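Local coordinates for protein alkylpurine DNA glycosylase AlkC (PDB 5VHV) that excises alkylated purine bases from damaged DNA as a base excision repair glycosylase that works without flipping the base out of the helix, at residues P89-V92 with A93-R97; G237-R240 with A241-M245. All coordinates share one frame; numbering follows the deposited sequence.

Interaction 1 (P89-V92 with A93-R97)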
loop_
_atom_site.group_PDB
_atom_site.type_symbol
_atom_site.label_atom_id
_atom_site.label_comp_id
_atom_site.label_asym_id
_atom_site.label_seq_id
_atom_site.Cartn_x
_atom_site.Cartn_y
_atom_site.Cartn_z
ATOM N N PRO A 89 -0.635 -13.900 -14.422
ATOM C CA PRO A 89 -0.734 -12.585 -15.080
ATOM C C PRO A 89 0.581 -12.112 -15.670
ATOM O O PRO A 89 0.585 -11.455 -16.721
ATOM C CB PRO A 89 -1.238 -11.656 -13.955
ATOM C CG PRO A 89 -1.151 -12.442 -12.713
ATOM C CD PRO A 89 -1.154 -13.877 -13.039
ATOM N N HIS A 90 1.714 -12.462 -15.062
ATOM C CA HIS A 90 2.989 -12.071 -15.642
ATOM C C HIS A 90 3.165 -12.655 -17.040
ATOM O O HIS A 90 3.654 -11.970 -17.948
ATOM C CB HIS A 90 4.156 -12.503 -14.762
ATOM C CG HIS A 90 5.471 -11.972 -15.239
ATOM N ND1 HIS A 90 5.867 -10.663 -15.041
ATOM C CD2 HIS A 90 6.449 -12.555 -15.973
ATOM C CE1 HIS A 90 7.051 -10.477 -15.610
ATOM N NE2 HIS A 90 7.425 -11.614 -16.176
ATOM N N TYR A 91 2.771 -13.919 -17.225
ATOM C CA TYR A 91 2.858 -14.537 -18.542
ATOM C C TYR A 91 2.037 -13.745 -19.557
ATOM O O TYR A 91 2.478 -13.499 -20.683
ATOM C CB TYR A 91 2.395 -16.003 -18.436
ATOM C CG TYR A 91 2.494 -16.755 -19.738
ATOM C CD1 TYR A 91 1.525 -16.591 -20.699
ATOM C CD2 TYR A 91 3.558 -17.628 -20.007
ATOM C CE1 TYR A 91 1.602 -17.227 -21.903
ATOM C CE2 TYR A 91 3.641 -18.273 -21.223
ATOM C CZ TYR A 91 2.652 -18.068 -22.161
ATOM O OH TYR A 91 2.697 -18.676 -23.393
ATOM N N VAL A 92 0.855 -13.287 -19.154
ATOM C CA VAL A 92 -0.001 -12.520 -20.058
ATOM C C VAL A 92 0.661 -11.195 -20.436
ATOM O O VAL A 92 0.636 -10.771 -21.598
ATOM C CB VAL A 92 -1.379 -12.299 -19.395
ATOM C CG1 VAL A 92 -2.209 -11.318 -20.201
ATOM C CG2 VAL A 92 -2.095 -13.616 -19.210
ATOM N N ALA A 93 1.197 -10.478 -19.448
ATOM C CA ALA A 93 1.857 -9.206 -19.747
ATOM C C ALA A 93 3.091 -9.396 -20.621
ATOM O O ALA A 93 3.401 -8.536 -21.459
ATOM C CB ALA A 93 2.239 -8.503 -18.454
ATOM N N SER A 94 3.793 -10.520 -20.451
ATOM C CA SER A 94 5.016 -10.775 -21.201
ATOM C C SER A 94 4.725 -11.122 -22.654
ATOM O O SER A 94 5.399 -10.624 -23.563
ATOM C CB SER A 94 5.815 -11.906 -20.546
ATOM O OG SER A 94 6.288 -11.554 -19.240
ATOM N N TYR A 95 3.753 -12.007 -22.895
ATOM C CA TYR A 95 3.586 -12.639 -24.198
ATOM C C TYR A 95 2.270 -12.288 -24.884
ATOM O O TYR A 95 2.054 -12.713 -26.031
ATOM C CB TYR A 95 3.727 -14.168 -24.051
ATOM C CG TYR A 95 5.001 -14.510 -23.297
ATOM C CD1 TYR A 95 6.248 -14.151 -23.808
ATOM C CD2 TYR A 95 4.955 -15.126 -22.071
ATOM C CE1 TYR A 95 7.427 -14.423 -23.097
ATOM C CE2 TYR A 95 6.124 -15.414 -21.353
ATOM C CZ TYR A 95 7.352 -15.050 -21.870
ATOM O OH TYR A 95 8.470 -15.326 -21.123
ATOM N N GLY A 96 1.411 -11.501 -24.236
ATOM C CA GLY A 96 0.078 -11.206 -24.730
ATOM C C GLY A 96 -0.138 -9.819 -25.302
ATOM O O GLY A 96 -1.293 -9.444 -25.551
ATOM N N ARG A 97 0.922 -9.054 -25.561
ATOM C CA ARG A 97 0.776 -7.651 -25.973
ATOM C C ARG A 97 0.055 -7.488 -27.317
ATOM O O ARG A 97 -0.609 -6.461 -27.541
ATOM C CB ARG A 97 2.153 -6.988 -26.068
ATOM C CG ARG A 97 2.927 -6.803 -24.750
ATOM C CD ARG A 97 4.241 -6.047 -25.037
ATOM N NE ARG A 97 5.183 -6.028 -23.917
ATOM C CZ ARG A 97 5.341 -5.014 -23.063
ATOM N NH1 ARG A 97 4.616 -3.905 -23.172
ATOM N NH2 ARG A 97 6.233 -5.107 -22.083
#

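Interaction 2 (G237-R240 with A241-M245)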
loop_
_atom_site.group_PDB
_atom_site.type_symbol
_atom_site.label_atom_id
_atom_site.label_comp_id
_atom_site.label_asym_id
_atom_site.label_seq_id
_atom_site.Cartn_x
_atom_site.Cartn_y
_atom_site.Cartn_z
ATOM N N GLY A 237 -0.659 17.839 9.051
ATOM C CA GLY A 237 -1.359 18.946 9.675
ATOM C C GLY A 237 -2.174 19.773 8.713
ATOM O O GLY A 237 -2.487 20.929 9.011
ATOM N N ASN A 238 -2.539 19.214 7.569
ATOM C CA ASN A 238 -3.315 19.948 6.572
ATOM C C ASN A 238 -4.683 20.325 7.136
ATOM O O ASN A 238 -5.445 19.452 7.564
ATOM C CB ASN A 238 -3.471 19.095 5.313
ATOM C CG ASN A 238 -4.232 19.809 4.225
ATOM O OD1 ASN A 238 -5.455 19.859 4.240
ATOM N ND2 ASN A 238 -3.509 20.366 3.271
ATOM N N THR A 239 -5.004 21.631 7.125
ATOM C CA THR A 239 -6.229 22.102 7.776
ATOM C C THR A 239 -7.482 21.590 7.070
ATOM O O THR A 239 -8.457 21.202 7.731
ATOM C CB THR A 239 -6.240 23.630 7.817
ATOM O OG1 THR A 239 -5.002 24.082 8.372
ATOM C CG2 THR A 239 -7.398 24.126 8.679
ATOM N N ARG A 240 -7.483 21.596 5.733
ATOM C CA ARG A 240 -8.639 21.099 4.990
ATOM C C ARG A 240 -8.879 19.625 5.275
ATOM O O ARG A 240 -10.024 19.194 5.455
ATOM C CB ARG A 240 -8.438 21.315 3.495
ATOM C CG ARG A 240 -8.674 22.757 3.038
ATOM C CD ARG A 240 -8.232 22.913 1.610
ATOM N NE ARG A 240 -9.216 22.362 0.679
ATOM C CZ ARG A 240 -9.061 22.301 -0.634
ATOM N NH1 ARG A 240 -7.938 22.716 -1.201
ATOM N NH2 ARG A 240 -10.038 21.815 -1.383
ATOM N N ALA A 241 -7.809 18.845 5.342
ATOM C CA ALA A 241 -7.952 17.423 5.652
ATOM C C ALA A 241 -8.446 17.209 7.079
ATOM O O ALA A 241 -9.351 16.404 7.314
ATOM C CB ALA A 241 -6.623 16.714 5.429
ATOM N N LEU A 242 -7.844 17.895 8.059
ATOM C CA LEU A 242 -8.323 17.771 9.430
ATOM C C LEU A 242 -9.783 18.202 9.548
ATOM O O LEU A 242 -10.559 17.601 10.303
ATOM C CB LEU A 242 -7.437 18.597 10.364
ATOM C CG LEU A 242 -6.080 17.926 10.642
ATOM C CD1 LEU A 242 -5.041 18.946 11.134
ATOM C CD2 LEU A 242 -6.263 16.818 11.652
ATOM N N THR A 243 -10.175 19.239 8.809
ATOM C CA THR A 243 -11.552 19.712 8.873
ATOM C C THR A 243 -12.512 18.640 8.371
ATOM O O THR A 243 -13.602 18.454 8.929
ATOM C CB THR A 243 -11.700 21.005 8.062
ATOM O OG1 THR A 243 -10.904 22.050 8.644
ATOM C CG2 THR A 243 -13.167 21.487 8.030
ATOM N N LEU A 244 -12.131 17.920 7.318
ATOM C CA LEU A 244 -12.972 16.821 6.857
ATOM C C LEU A 244 -13.133 15.757 7.935
ATOM O O LEU A 244 -14.157 15.079 7.978
ATOM C CB LEU A 244 -12.385 16.207 5.569
ATOM C CG LEU A 244 -12.634 17.046 4.320
ATOM C CD1 LEU A 244 -11.676 16.630 3.228
ATOM C CD2 LEU A 244 -14.073 16.911 3.849
ATOM N N MET A 245 -12.147 15.608 8.821
ATOM C CA MET A 245 -12.235 14.658 9.919
ATOM C C MET A 245 -12.893 15.240 11.166
ATOM O O MET A 245 -12.974 14.547 12.186
ATOM C CB MET A 245 -10.831 14.143 10.271
ATOM C CG MET A 245 -10.131 13.471 9.102
ATOM S SD MET A 245 -10.986 11.965 8.620
ATOM C CE MET A 245 -11.917 12.482 7.193
#

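Interaction 1 (P89-V92 with A93-R97)
Tyr91 turns one ring face to Tyr95 one helical turn on, and the edge of the Tyr95 ring drives into it: CD2 of Tyr95 sits 3.4 Å above the Tyr91 plane, over the ring centre, while CG of Tyr91 lies at the Tyr95 edge, in its plane. This is a T-shaped (edge-to-face) pair, with centroids 4.8 Å apart and planes at 62°. Tyr91 swings CG anti to its own N (chi1 -178°), which carries its ring alongside the next turn; the two side chains cross at about a right angle. CB of Ser94 lies 3.5 Å over one face of the Tyr95 ring, while OG of Ser94 stands over a face of the His90 ring. The same oxygen, OG, donates its hydrogen to His90 O at 3.0 Å, from above the carbonyl plane, and Ser94 N gives that carbonyl a second bond of 2.9 Å. All this belongs to the C-terminal turn of helix 87-95, in the all-helical part of the chain: Gly96 N still donates to Val92 O at 2.8 Å, but Gly96 has left helical geometry. Around this turn, Tyr91 packs on Tyr65 and Leu72 of helix 65-75, His90 on Met50 of helix 46-60, and Val92 on Ala106 and Leu107 of helix 100-110, with Tyr95 stacked on His58.

Interaction 2 (G237-R240 with A241-M245)
Two donors of Thr243 grip the carbonyl oxygen of Thr239 in the first turn of helix 239-244, an N-capped helix that follows directly on a Schellman motif ending at Gly237. Thr243 OG1 donates to Thr239 O at 2.7 Å and Thr243 N to the same atom at 2.8 Å, reaching it from opposite faces of its plane. The hydroxyl can bend back like this because OG1 lies beside its own backbone N, anti to the carbonyl carbon (chi1 -64°). Asn238 is the N-cap: its OD1 accepts from Ala241 N at 2.8 Å, in the carbonyl plane, with an N-H...O angle of 158°. Replacing Asn238 with an alanine would probably leave the amide of Ala241 without its capping acceptor and the first turn less firmly fixed. The guanidinium of Arg240 is held by helix 205-213: NH2 makes a salt bridge with Glu213 and a hydrogen bond with Ser210. Ala241 and Asn238 pack on Leu209 of that helix and on Leu233 of helix 231-235. Leu242 leans back over the cap, its CD1 3.8 Å from the carbonyl carbon of Gly237.

In the fold
Both interactions are local contacts within single helices, on opposite sides of the chain's centre, about 43 Å between centres. Interaction 1 takes in the C-terminal end of helix 87-95 and is the more buried, its rings and a valine set among three neighbouring helices, with a fourth touching Pro89 and Ala93; the side chain of Pro89 is about 8 Å from the bound 9B4. Interaction 2 covers the capped start and the rest of the short helix 239-244, the last before the beta sheet, and has exposed threonines. In both, a hydroxyl supplements a backbone bond to a carbonyl four residues back; the first adds an aromatic pair, the second an asparagine cap. In each, the nearest atom is about 10 Å from the DNA.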